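Local coordinates for putative N-acetylmuramoyl-L-alanine amidase,autolysin cwp6 (Peptoclostridium difficile, PDB 5J72), which probably hydrolyses the amide bond between N-acetylmuramic acid and L-alanine in peptidoglycan, as a zinc-dependent autolysin held at the cell wall by CWB2 modules, at residues Y63-E74 with K102-F110; V541-D549 with G585-R593. All blocks are in the same frame, centred on the assembly; numbering follows the deposited sequence.

Contact 1. Residues Y63-E74 with K102-F110; sequences YNKDPEYLNVWE and KDYDVTQEF
Gln108 spends the two ends of its amide on different partners, the Trp73 indole and the loop carbonyl of Lys65. Its OE1 takes the indole N-H, with NE1 2.8 Å from OE1; OE1 lies close to the indole plane, whereas NE1 stands well above the carbonyl plane of the amide, off its lone pairs. On the other end NE2 gives a fairly straight bond to Lys65 O, 3.0 Å from NE2 and close to the amide plane. With CG anti to the backbone N (chi1 -178°) and the chain extended beyond it, Gln108 spans this distance, and the two bonds fix which way round the amide sits. Water 1 links OE1 to Lys65 N, and water 2 joins NE2 to Asp66 OD1. These bonds are set on an antiparallel strand pair of the N-terminal domain, 72-82 against 106-113, in which Trp73 and Val106 form a hydrogen-bonded pair (Trp73 N to Val106 O 2.8 Å) and Val72 faces Thr107 in a non-hydrogen-bonded one. The Tyr63 OH rests against both Val106 methyls, 3.6 Å from CG1 and from CG2. At the far end Asp105 OD2 holds Lys102 NZ at 2.6 Å. A weaker salt bridge joins Lys102 NZ to Glu74 OE2 at 3.1 Å, and the shared ammonium probably offsets the repulsion between the carboxylates. Nearby Asn100 belongs with Asp103 to a calcium-binding site that carries no ion here.

Contact 2. Residues V541-D549 with G585-R593; sequences VEIYYKVKD and GKDYLYVLR
Asp587 turns its CG anti to its own carbonyl carbon (chi1 -69°), which sends the carboxylate to the backbone of Lys546 and Val547. There OD1 receives the Val547 N-H on its syn lone pair, OD1 and N being 2.8 Å apart and the bond fairly straight at 162°. Val547 CB comes in beside the same oxygen, and water 8 ties OD2 to Lys548 N, so that both carboxylate oxygens serve the start of the short 3-10 turn after strand 541-544. Lys546 runs extended past Leu592, its CE 3.5 Å from Leu592 O, and delivers NZ to the carbonyls of Asn595 and Tyr597; water 7 also accepts from NZ. Nearer the strand, Leu589 CD1 meets Tyr544 CB at 3.7 Å, the two side chains crossing at about a right angle. Leu592 CD2 is 4.3 Å from Tyr544 CB and also rests on the Tyr545 carbonyl. Leu589, the N-cap residue of helix 590-593, touches Leu601 on strand 599-606 of the amidase sheet, and its side chain lies about 8 Å from the zinc ion. Asp587 and Lys546 each spend their charge on main-chain groups, Lys546 NZ and Asp587 OD2 being 6.2 Å apart, so the chain here is probably held in shape by charge-assisted bonds to backbone and not by a direct salt bridge.

In this modular protein contacts 1 and 2 lie in separate domains, each made from residues of its own domain. Their centres are 59 Å apart and their nearest atoms about 39 Å apart. Contact 1 comes first along the chain, pairing strands 72-82 and 106-113 in the N-terminal domain; contact 2 follows in the amidase domain, where a loop and helix 590-593 meet the end of strand 541-544, part of a mixed sheet that also contains strand 599-606. The three CWB2 cell wall-binding repeats come between them in sequence. The two contacts therefore share no strand or helix, and contact 2 alone belongs to the domain that holds the zinc.

Contact 1. Residues Y63-E74 with K102-F110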
loop_
_atom_site.group_PDB
_atom_site.type_symbol
_atom_site.label_atom_id
_atom_site.label_comp_id
_atom_site.label_asym_id
_atom_site.label_seq_id
_atom_site.Cartn_x
_atom_site.Cartn_y
_atom_site.Cartn_z
ATOM N N TYR A 63 -19.841 6.598 -15.100
ATOM C CA TYR A 63 -19.238 6.571 -16.414
ATOM C C TYR A 63 -19.625 5.226 -17.107
ATOM O O TYR A 63 -18.767 4.384 -17.357
ATOM C CB TYR A 63 -17.701 6.698 -16.253
ATOM C CG TYR A 63 -17.360 8.118 -15.839
ATOM C CD1 TYR A 63 -17.167 8.451 -14.498
ATOM C CD2 TYR A 63 -17.273 9.143 -16.786
ATOM C CE1 TYR A 63 -16.881 9.764 -14.116
ATOM C CE2 TYR A 63 -17.020 10.458 -16.411
ATOM C CZ TYR A 63 -16.818 10.761 -15.076
ATOM O OH TYR A 63 -16.643 12.052 -14.700
ATOM N N ASN A 64 -20.921 5.276 -17.431
ATOM C CA ASN A 64 -21.440 4.051 -18.012
ATOM C C ASN A 64 -21.687 4.179 -19.511
ATOM O O ASN A 64 -22.543 3.463 -20.022
ATOM C CB ASN A 64 -22.773 3.690 -17.336
ATOM C CG ASN A 64 -22.687 3.227 -15.911
ATOM O OD1 ASN A 64 -23.727 3.220 -15.219
ATOM N ND2 ASN A 64 -21.513 2.828 -15.382
ATOM N N LYS A 65 -20.985 4.992 -20.186
ATOM C CA LYS A 65 -21.117 5.124 -21.650
ATOM C C LYS A 65 -19.755 4.867 -22.279
ATOM O O LYS A 65 -18.739 5.331 -21.766
ATOM C CB LYS A 65 -21.595 6.553 -22.037
ATOM C CG LYS A 65 -22.980 6.966 -21.470
ATOM C CD LYS A 65 -24.133 6.217 -22.069
ATOM C CE LYS A 65 -24.405 6.599 -23.515
ATOM N NZ LYS A 65 -24.890 8.015 -23.656
ATOM N N ASP A 66 -19.713 4.124 -23.401
ATOM C CA ASP A 66 -18.462 3.797 -24.068
ATOM C C ASP A 66 -18.381 4.593 -25.366
ATOM O O ASP A 66 -19.069 4.290 -26.329
ATOM C CB ASP A 66 -18.403 2.285 -24.304
ATOM C CG ASP A 66 -17.005 1.729 -24.143
ATOM O OD1 ASP A 66 -16.066 2.513 -23.919
ATOM O OD2 ASP A 66 -16.838 0.528 -24.294
ATOM N N PRO A 67 -17.524 5.612 -25.451
ATOM C CA PRO A 67 -17.438 6.435 -26.659
ATOM C C PRO A 67 -16.820 5.761 -27.879
ATOM O O PRO A 67 -15.835 5.054 -27.771
ATOM C CB PRO A 67 -16.665 7.671 -26.153
ATOM C CG PRO A 67 -15.695 7.043 -25.139
ATOM C CD PRO A 67 -16.580 6.081 -24.394
ATOM N N GLU A 68 -17.438 6.009 -29.046
ATOM C CA GLU A 68 -16.950 5.421 -30.310
ATOM C C GLU A 68 -15.642 6.064 -30.750
ATOM O O GLU A 68 -14.827 5.433 -31.445
ATOM C CB GLU A 68 -17.983 5.633 -31.443
ATOM C CG GLU A 68 -19.300 4.904 -31.129
ATOM C CD GLU A 68 -19.175 3.379 -31.158
ATOM O OE1 GLU A 68 -18.156 2.816 -31.606
ATOM O OE2 GLU A 68 -20.136 2.712 -30.728
ATOM N N TYR A 69 -15.440 7.330 -30.331
ATOM C CA TYR A 69 -14.224 8.030 -30.760
ATOM C C TYR A 69 -13.939 9.084 -29.701
ATOM O O TYR A 69 -14.903 9.682 -29.170
ATOM C CB TYR A 69 -14.491 8.727 -32.145
ATOM C CG TYR A 69 -13.356 9.586 -32.673
ATOM C CD1 TYR A 69 -12.082 9.068 -32.842
ATOM C CD2 TYR A 69 -13.572 10.934 -33.019
ATOM C CE1 TYR A 69 -11.044 9.855 -33.326
ATOM C CE2 TYR A 69 -12.542 11.715 -33.518
ATOM C CZ TYR A 69 -11.287 11.173 -33.660
ATOM O OH TYR A 69 -10.268 11.959 -34.125
ATOM N N LEU A 70 -12.620 9.299 -29.441
ATOM C CA LEU A 70 -12.116 10.195 -28.367
ATOM C C LEU A 70 -12.434 9.557 -27.006
ATOM O O LEU A 70 -13.195 8.584 -26.884
ATOM C CB LEU A 70 -12.683 11.651 -28.395
ATOM C CG LEU A 70 -12.560 12.327 -29.756
ATOM C CD1 LEU A 70 -13.008 13.816 -29.762
ATOM C CD2 LEU A 70 -11.103 12.243 -30.107
ATOM N N ASN A 71 -11.803 10.075 -25.955
ATOM C CA ASN A 71 -12.036 9.481 -24.644
ATOM C C ASN A 71 -11.912 10.509 -23.536
ATOM O O ASN A 71 -11.520 10.171 -22.388
ATOM C CB ASN A 71 -11.031 8.293 -24.399
ATOM C CG ASN A 71 -9.585 8.748 -24.209
ATOM O OD1 ASN A 71 -9.182 9.838 -24.633
ATOM N ND2 ASN A 71 -8.736 7.963 -23.510
ATOM N N VAL A 72 -12.266 11.760 -23.845
ATOM C CA VAL A 72 -12.232 12.786 -22.779
ATOM C C VAL A 72 -13.636 13.388 -22.678
ATOM O O VAL A 72 -14.154 13.908 -23.690
ATOM C CB VAL A 72 -11.207 13.891 -23.091
ATOM C CG1 VAL A 72 -11.293 14.975 -21.982
ATOM C CG2 VAL A 72 -9.780 13.284 -23.162
ATOM N N TRP A 73 -14.248 13.308 -21.509
ATOM C CA TRP A 73 -15.551 13.869 -21.256
ATOM C C TRP A 73 -15.376 15.346 -20.949
ATOM O O TRP A 73 -14.627 15.678 -20.028
ATOM C CB TRP A 73 -16.181 13.173 -20.035
ATOM C CG TRP A 73 -16.499 11.774 -20.292
ATOM C CD1 TRP A 73 -15.829 10.668 -19.832
ATOM C CD2 TRP A 73 -17.548 11.281 -21.157
ATOM N NE1 TRP A 73 -16.379 9.522 -20.396
ATOM C CE2 TRP A 73 -17.442 9.875 -21.203
ATOM C CE3 TRP A 73 -18.584 11.909 -21.886
ATOM C CZ2 TRP A 73 -18.326 9.081 -21.955
ATOM C CZ3 TRP A 73 -19.470 11.119 -22.632
ATOM C CH2 TRP A 73 -19.333 9.728 -22.664
ATOM N N GLU A 74 -16.064 16.222 -21.688
ATOM C CA GLU A 74 -15.917 17.686 -21.519
ATOM C C GLU A 74 -17.219 18.255 -21.049
ATOM O O GLU A 74 -18.277 17.954 -21.611
ATOM C CB GLU A 74 -15.554 18.321 -22.880
ATOM C CG GLU A 74 -14.183 17.782 -23.317
ATOM C CD GLU A 74 -13.630 18.435 -24.608
ATOM O OE1 GLU A 74 -14.059 19.497 -24.968
ATOM O OE2 GLU A 74 -12.761 17.839 -25.237
ATOM N N LYS A 102 -11.783 23.286 -19.332
ATOM C CA LYS A 102 -10.879 22.197 -19.459
ATOM C C LYS A 102 -10.403 21.687 -18.092
ATOM O O LYS A 102 -9.922 20.541 -18.005
ATOM C CB LYS A 102 -9.640 22.580 -20.280
ATOM C CG LYS A 102 -9.926 22.554 -21.817
ATOM C CD LYS A 102 -9.445 21.224 -22.534
ATOM C CE LYS A 102 -10.499 20.661 -23.511
ATOM N NZ LYS A 102 -10.364 19.160 -23.802
ATOM N N ASP A 103 -10.510 22.511 -17.056
ATOM C CA ASP A 103 -10.090 22.008 -15.741
ATOM C C ASP A 103 -10.965 20.813 -15.288
ATOM O O ASP A 103 -10.573 20.100 -14.335
ATOM C CB ASP A 103 -10.325 23.077 -14.665
ATOM C CG ASP A 103 -9.449 24.292 -14.810
ATOM O OD1 ASP A 103 -9.725 25.285 -14.141
ATOM O OD2 ASP A 103 -8.484 24.247 -15.607
ATOM N N TYR A 104 -12.138 20.606 -15.902
ATOM C CA TYR A 104 -13.006 19.500 -15.473
ATOM C C TYR A 104 -12.970 18.293 -16.439
ATOM O O TYR A 104 -13.734 17.365 -16.245
ATOM C CB TYR A 104 -14.474 19.981 -15.322
ATOM C CG TYR A 104 -14.484 21.206 -14.452
ATOM C CD1 TYR A 104 -14.627 22.477 -15.012
ATOM C CD2 TYR A 104 -14.201 21.118 -13.079
ATOM C CE1 TYR A 104 -14.471 23.627 -14.247
ATOM C CE2 TYR A 104 -14.030 22.279 -12.300
ATOM C CZ TYR A 104 -14.159 23.525 -12.904
ATOM O OH TYR A 104 -13.885 24.690 -12.233
ATOM N N ASP A 105 -12.098 18.298 -17.438
ATOM C CA ASP A 105 -12.073 17.154 -18.396
ATOM C C ASP A 105 -11.738 15.854 -17.688
ATOM O O ASP A 105 -10.818 15.838 -16.851
ATOM C CB ASP A 105 -10.944 17.398 -19.387
ATOM C CG ASP A 105 -11.273 18.425 -20.449
ATOM O OD1 ASP A 105 -12.397 18.950 -20.453
ATOM O OD2 ASP A 105 -10.409 18.702 -21.256
ATOM N N VAL A 106 -12.423 14.777 -18.011
ATOM C CA VAL A 106 -12.179 13.487 -17.359
ATOM C C VAL A 106 -11.821 12.494 -18.420
ATOM O O VAL A 106 -12.578 12.400 -19.410
ATOM C CB VAL A 106 -13.461 13.074 -16.578
ATOM C CG1 VAL A 106 -13.342 11.623 -16.112
ATOM C CG2 VAL A 106 -13.656 14.032 -15.383
ATOM N N THR A 107 -10.664 11.807 -18.279
ATOM C CA THR A 107 -10.228 10.858 -19.292
ATOM C C THR A 107 -10.701 9.452 -18.943
ATOM O O THR A 107 -10.474 8.955 -17.816
ATOM C CB THR A 107 -8.687 10.914 -19.397
ATOM O OG1 THR A 107 -8.323 12.250 -19.700
ATOM C CG2 THR A 107 -8.168 9.995 -20.489
ATOM N N GLN A 108 -11.356 8.797 -19.903
ATOM C CA GLN A 108 -11.836 7.420 -19.712
ATOM C C GLN A 108 -10.889 6.498 -20.437
ATOM O O GLN A 108 -10.865 6.413 -21.676
ATOM C CB GLN A 108 -13.273 7.272 -20.256
ATOM C CG GLN A 108 -13.846 5.868 -20.032
ATOM C CD GLN A 108 -15.345 5.912 -20.265
ATOM O OE1 GLN A 108 -16.033 6.823 -19.819
ATOM N NE2 GLN A 108 -15.903 4.864 -20.917
ATOM N N GLU A 109 -10.077 5.762 -19.677
ATOM C CA GLU A 109 -9.101 4.845 -20.276
ATOM C C GLU A 109 -9.703 3.444 -20.298
ATOM O O GLU A 109 -10.806 3.224 -19.803
ATOM C CB GLU A 109 -7.858 4.779 -19.384
ATOM C CG GLU A 109 -7.323 6.137 -19.034
ATOM C CD GLU A 109 -6.362 6.658 -20.118
ATOM O OE1 GLU A 109 -5.667 7.651 -19.853
ATOM O OE2 GLU A 109 -6.312 6.088 -21.209
ATOM N N PHE A 110 -8.974 2.487 -20.863
ATOM C CA PHE A 110 -9.459 1.112 -20.883
ATOM C C PHE A 110 -8.328 0.117 -20.666
ATOM O O PHE A 110 -7.168 0.474 -20.847
ATOM C CB PHE A 110 -10.229 0.799 -22.198
ATOM C CG PHE A 110 -9.377 0.880 -23.437
ATOM C CD1 PHE A 110 -9.299 2.052 -24.164
ATOM C CD2 PHE A 110 -8.670 -0.230 -23.886
ATOM C CE1 PHE A 110 -8.517 2.131 -25.303
ATOM C CE2 PHE A 110 -7.881 -0.156 -25.026
ATOM C CZ PHE A 110 -7.804 1.028 -25.727
HETATM O O HOH W 1 -18.997 7.105 -19.463
HETATM O O HOH W 2 -14.021 2.879 -22.176
HETATM O O HOH W 3 -5.879 8.381 -23.171
HETATM O O HOH W 4 -15.637 15.969 -17.496
HETATM O O HOH W 5 -13.276 21.132 -22.013
#

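Contact 2. Residues V541-D549 with G585-R593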
loop_
_atom_site.group_PDB
_atom_site.type_symbol
_atom_site.label_atom_id
_atom_site.label_comp_id
_atom_site.label_asym_id
_atom_site.label_seq_id
_atom_site.Cartn_x
_atom_site.Cartn_y
_atom_site.Cartn_z
ATOM N N VAL A 541 18.248 -28.581 12.560
ATOM C CA VAL A 541 17.926 -28.364 11.152
ATOM C C VAL A 541 18.569 -29.477 10.315
ATOM O O VAL A 541 19.685 -29.940 10.622
ATOM C CB VAL A 541 18.461 -26.933 10.743
ATOM C CG1 VAL A 541 19.940 -26.782 11.090
ATOM C CG2 VAL A 541 18.317 -26.704 9.237
ATOM N N GLU A 542 17.864 -29.925 9.262
ATOM C CA GLU A 542 18.369 -30.926 8.323
ATOM C C GLU A 542 17.772 -30.624 6.990
ATOM O O GLU A 542 16.700 -30.027 6.934
ATOM C CB GLU A 542 17.964 -32.348 8.731
ATOM C CG GLU A 542 16.451 -32.479 8.946
ATOM C CD GLU A 542 16.094 -33.855 9.578
ATOM O OE1 GLU A 542 16.959 -34.431 10.307
ATOM O OE2 GLU A 542 14.977 -34.353 9.327
ATOM N N ILE A 543 18.436 -31.005 5.938
ATOM C CA ILE A 543 17.894 -30.757 4.631
ATOM C C ILE A 543 18.017 -32.058 3.854
ATOM O O ILE A 543 19.067 -32.691 3.908
ATOM C CB ILE A 543 18.711 -29.604 3.964
ATOM C CG1 ILE A 543 18.643 -28.301 4.883
ATOM C CG2 ILE A 543 18.184 -29.351 2.531
ATOM C CD1 ILE A 543 19.329 -27.109 4.314
ATOM N N TYR A 544 16.989 -32.440 3.117
ATOM C CA TYR A 544 17.035 -33.616 2.268
ATOM C C TYR A 544 17.396 -33.241 0.892
ATOM O O TYR A 544 16.905 -32.206 0.393
ATOM C CB TYR A 544 15.657 -34.289 2.228
ATOM C CG TYR A 544 15.379 -34.968 3.535
ATOM C CD1 TYR A 544 14.737 -34.304 4.557
ATOM C CD2 TYR A 544 15.839 -36.268 3.780
ATOM C CE1 TYR A 544 14.555 -34.892 5.795
ATOM C CE2 TYR A 544 15.668 -36.860 5.014
ATOM C CZ TYR A 544 15.028 -36.169 6.022
ATOM O OH TYR A 544 14.877 -36.718 7.267
ATOM N N TYR A 545 18.209 -34.042 0.213
ATOM C CA TYR A 545 18.540 -33.713 -1.158
ATOM C C TYR A 545 18.423 -35.017 -2.002
ATOM O O TYR A 545 18.126 -36.038 -1.408
ATOM C CB TYR A 545 19.944 -33.048 -1.250
ATOM C CG TYR A 545 21.065 -33.960 -0.784
ATOM C CD1 TYR A 545 21.302 -34.170 0.578
ATOM C CD2 TYR A 545 21.868 -34.627 -1.699
ATOM C CE1 TYR A 545 22.310 -35.038 1.007
ATOM C CE2 TYR A 545 22.885 -35.483 -1.279
ATOM C CZ TYR A 545 23.099 -35.686 0.070
ATOM O OH TYR A 545 24.119 -36.534 0.452
ATOM N N LYS A 546 18.612 -34.974 -3.323
ATOM C CA LYS A 546 18.360 -36.168 -4.140
ATOM C C LYS A 546 19.480 -37.231 -3.952
ATOM O O LYS A 546 20.667 -36.893 -3.962
ATOM C CB LYS A 546 18.271 -35.779 -5.595
ATOM C CG LYS A 546 17.095 -34.901 -5.958
ATOM C CD LYS A 546 17.053 -34.701 -7.420
ATOM C CE LYS A 546 15.847 -33.942 -7.842
ATOM N NZ LYS A 546 15.722 -33.857 -9.351
ATOM N N VAL A 547 19.092 -38.498 -3.779
ATOM C CA VAL A 547 20.065 -39.568 -3.560
ATOM C C VAL A 547 21.065 -39.632 -4.712
ATOM O O VAL A 547 22.221 -39.894 -4.459
ATOM C CB VAL A 547 19.291 -40.907 -3.354
ATOM C CG1 VAL A 547 18.675 -41.364 -4.665
ATOM C CG2 VAL A 547 20.230 -41.971 -2.775
ATOM N N LYS A 548 20.654 -39.371 -5.949
ATOM C CA LYS A 548 21.557 -39.412 -7.089
ATOM C C LYS A 548 22.793 -38.509 -6.909
ATOM O O LYS A 548 23.818 -38.736 -7.555
ATOM C CB LYS A 548 20.807 -39.003 -8.360
ATOM C CG LYS A 548 20.772 -37.500 -8.623
ATOM C CD LYS A 548 20.056 -37.185 -9.910
ATOM C CE LYS A 548 20.280 -35.748 -10.303
ATOM N NZ LYS A 548 19.593 -35.426 -11.569
ATOM N N ASP A 549 22.696 -37.473 -6.044
ATOM C CA ASP A 549 23.804 -36.528 -5.786
ATOM C C ASP A 549 24.482 -36.863 -4.454
ATOM O O ASP A 549 25.202 -36.022 -3.918
ATOM C CB ASP A 549 23.264 -35.056 -5.722
ATOM C CG ASP A 549 22.701 -34.544 -7.038
ATOM O OD1 ASP A 549 23.064 -35.082 -8.084
ATOM O OD2 ASP A 549 21.876 -33.576 -7.014
ATOM N N GLY A 585 14.844 -47.844 -4.358
ATOM C CA GLY A 585 16.055 -47.093 -4.644
ATOM C C GLY A 585 15.870 -45.606 -4.928
ATOM O O GLY A 585 16.838 -44.839 -4.809
ATOM N N LYS A 586 14.632 -45.180 -5.301
ATOM C CA LYS A 586 14.351 -43.768 -5.623
ATOM C C LYS A 586 14.130 -42.957 -4.360
ATOM O O LYS A 586 13.959 -43.511 -3.294
ATOM C CB LYS A 586 13.149 -43.704 -6.576
ATOM C CG LYS A 586 13.388 -44.619 -7.787
ATOM C CD LYS A 586 13.021 -44.007 -9.122
ATOM C CE LYS A 586 12.279 -45.017 -9.996
ATOM N NZ LYS A 586 11.690 -44.374 -11.212
ATOM N N ASP A 587 14.170 -41.600 -4.475
ATOM C CA ASP A 587 13.964 -40.722 -3.317
ATOM C C ASP A 587 12.589 -40.933 -2.725
ATOM O O ASP A 587 11.612 -41.117 -3.472
ATOM C CB ASP A 587 14.063 -39.234 -3.756
ATOM C CG ASP A 587 15.495 -38.894 -4.152
ATOM O OD1 ASP A 587 16.352 -38.953 -3.296
ATOM O OD2 ASP A 587 15.723 -38.561 -5.329
ATOM N N TYR A 588 12.536 -40.927 -1.451
ATOM C CA TYR A 588 11.287 -41.111 -0.716
ATOM C C TYR A 588 10.325 -39.909 -0.917
ATOM O O TYR A 588 9.123 -40.098 -1.101
ATOM C CB TYR A 588 11.675 -41.206 0.717
ATOM C CG TYR A 588 10.503 -41.208 1.661
ATOM C CD1 TYR A 588 10.159 -40.071 2.373
ATOM C CD2 TYR A 588 9.744 -42.354 1.855
ATOM C CE1 TYR A 588 9.095 -40.077 3.266
ATOM C CE2 TYR A 588 8.681 -42.367 2.738
ATOM C CZ TYR A 588 8.360 -41.230 3.446
ATOM O OH TYR A 588 7.324 -41.254 4.345
ATOM N N LEU A 589 10.865 -38.680 -0.836
ATOM C CA LEU A 589 10.028 -37.476 -0.955
ATOM C C LEU A 589 9.565 -37.266 -2.364
ATOM O O LEU A 589 10.347 -37.165 -3.318
ATOM C CB LEU A 589 10.859 -36.235 -0.467
ATOM C CG LEU A 589 11.142 -36.260 0.994
ATOM C CD1 LEU A 589 12.239 -35.214 1.293
ATOM C CD2 LEU A 589 9.894 -35.949 1.832
ATOM N N TYR A 590 8.257 -37.174 -2.520
ATOM C CA TYR A 590 7.642 -36.941 -3.828
ATOM C C TYR A 590 8.251 -35.748 -4.549
ATOM O O TYR A 590 8.555 -35.827 -5.756
ATOM C CB TYR A 590 6.111 -36.692 -3.616
ATOM C CG TYR A 590 5.316 -36.722 -4.903
ATOM C CD1 TYR A 590 5.426 -35.697 -5.838
ATOM C CD2 TYR A 590 4.472 -37.795 -5.199
ATOM C CE1 TYR A 590 4.723 -35.734 -7.031
ATOM C CE2 TYR A 590 3.768 -37.843 -6.396
ATOM C CZ TYR A 590 3.896 -36.807 -7.310
ATOM O OH TYR A 590 3.222 -36.832 -8.504
ATOM N N VAL A 591 8.479 -34.616 -3.817
ATOM C CA VAL A 591 8.954 -33.417 -4.612
ATOM C C VAL A 591 10.394 -33.563 -5.062
ATOM O O VAL A 591 10.856 -32.761 -5.889
ATOM C CB VAL A 591 8.737 -32.098 -3.831
ATOM C CG1 VAL A 591 7.227 -31.922 -3.575
ATOM C CG2 VAL A 591 9.495 -32.102 -2.501
ATOM N N LEU A 592 11.102 -34.577 -4.524
ATOM C CA LEU A 592 12.474 -34.829 -4.978
ATOM C C LEU A 592 12.421 -35.878 -6.109
ATOM O O LEU A 592 12.920 -35.667 -7.200
ATOM C CB LEU A 592 13.322 -35.358 -3.791
ATOM C CG LEU A 592 14.143 -34.290 -3.075
ATOM C CD1 LEU A 592 13.254 -33.168 -2.587
ATOM C CD2 LEU A 592 14.902 -34.890 -1.932
ATOM N N ARG A 593 11.741 -36.989 -5.847
ATOM C CA ARG A 593 11.688 -38.105 -6.802
ATOM C C ARG A 593 11.067 -37.738 -8.103
ATOM O O ARG A 593 11.533 -38.169 -9.153
ATOM C CB ARG A 593 10.913 -39.274 -6.142
ATOM C CG ARG A 593 10.761 -40.529 -7.080
ATOM C CD ARG A 593 10.036 -41.655 -6.292
ATOM N NE ARG A 593 8.604 -41.364 -6.175
ATOM C CZ ARG A 593 7.982 -40.918 -5.086
ATOM N NH1 ARG A 593 8.658 -40.725 -3.954
ATOM N NH2 ARG A 593 6.686 -40.620 -5.131
HETATM O O HOH W 6 16.411 -38.257 -0.670
HETATM O O HOH W 7 14.555 -36.629 -9.412
HETATM O O HOH W 8 17.963 -39.045 -6.901
#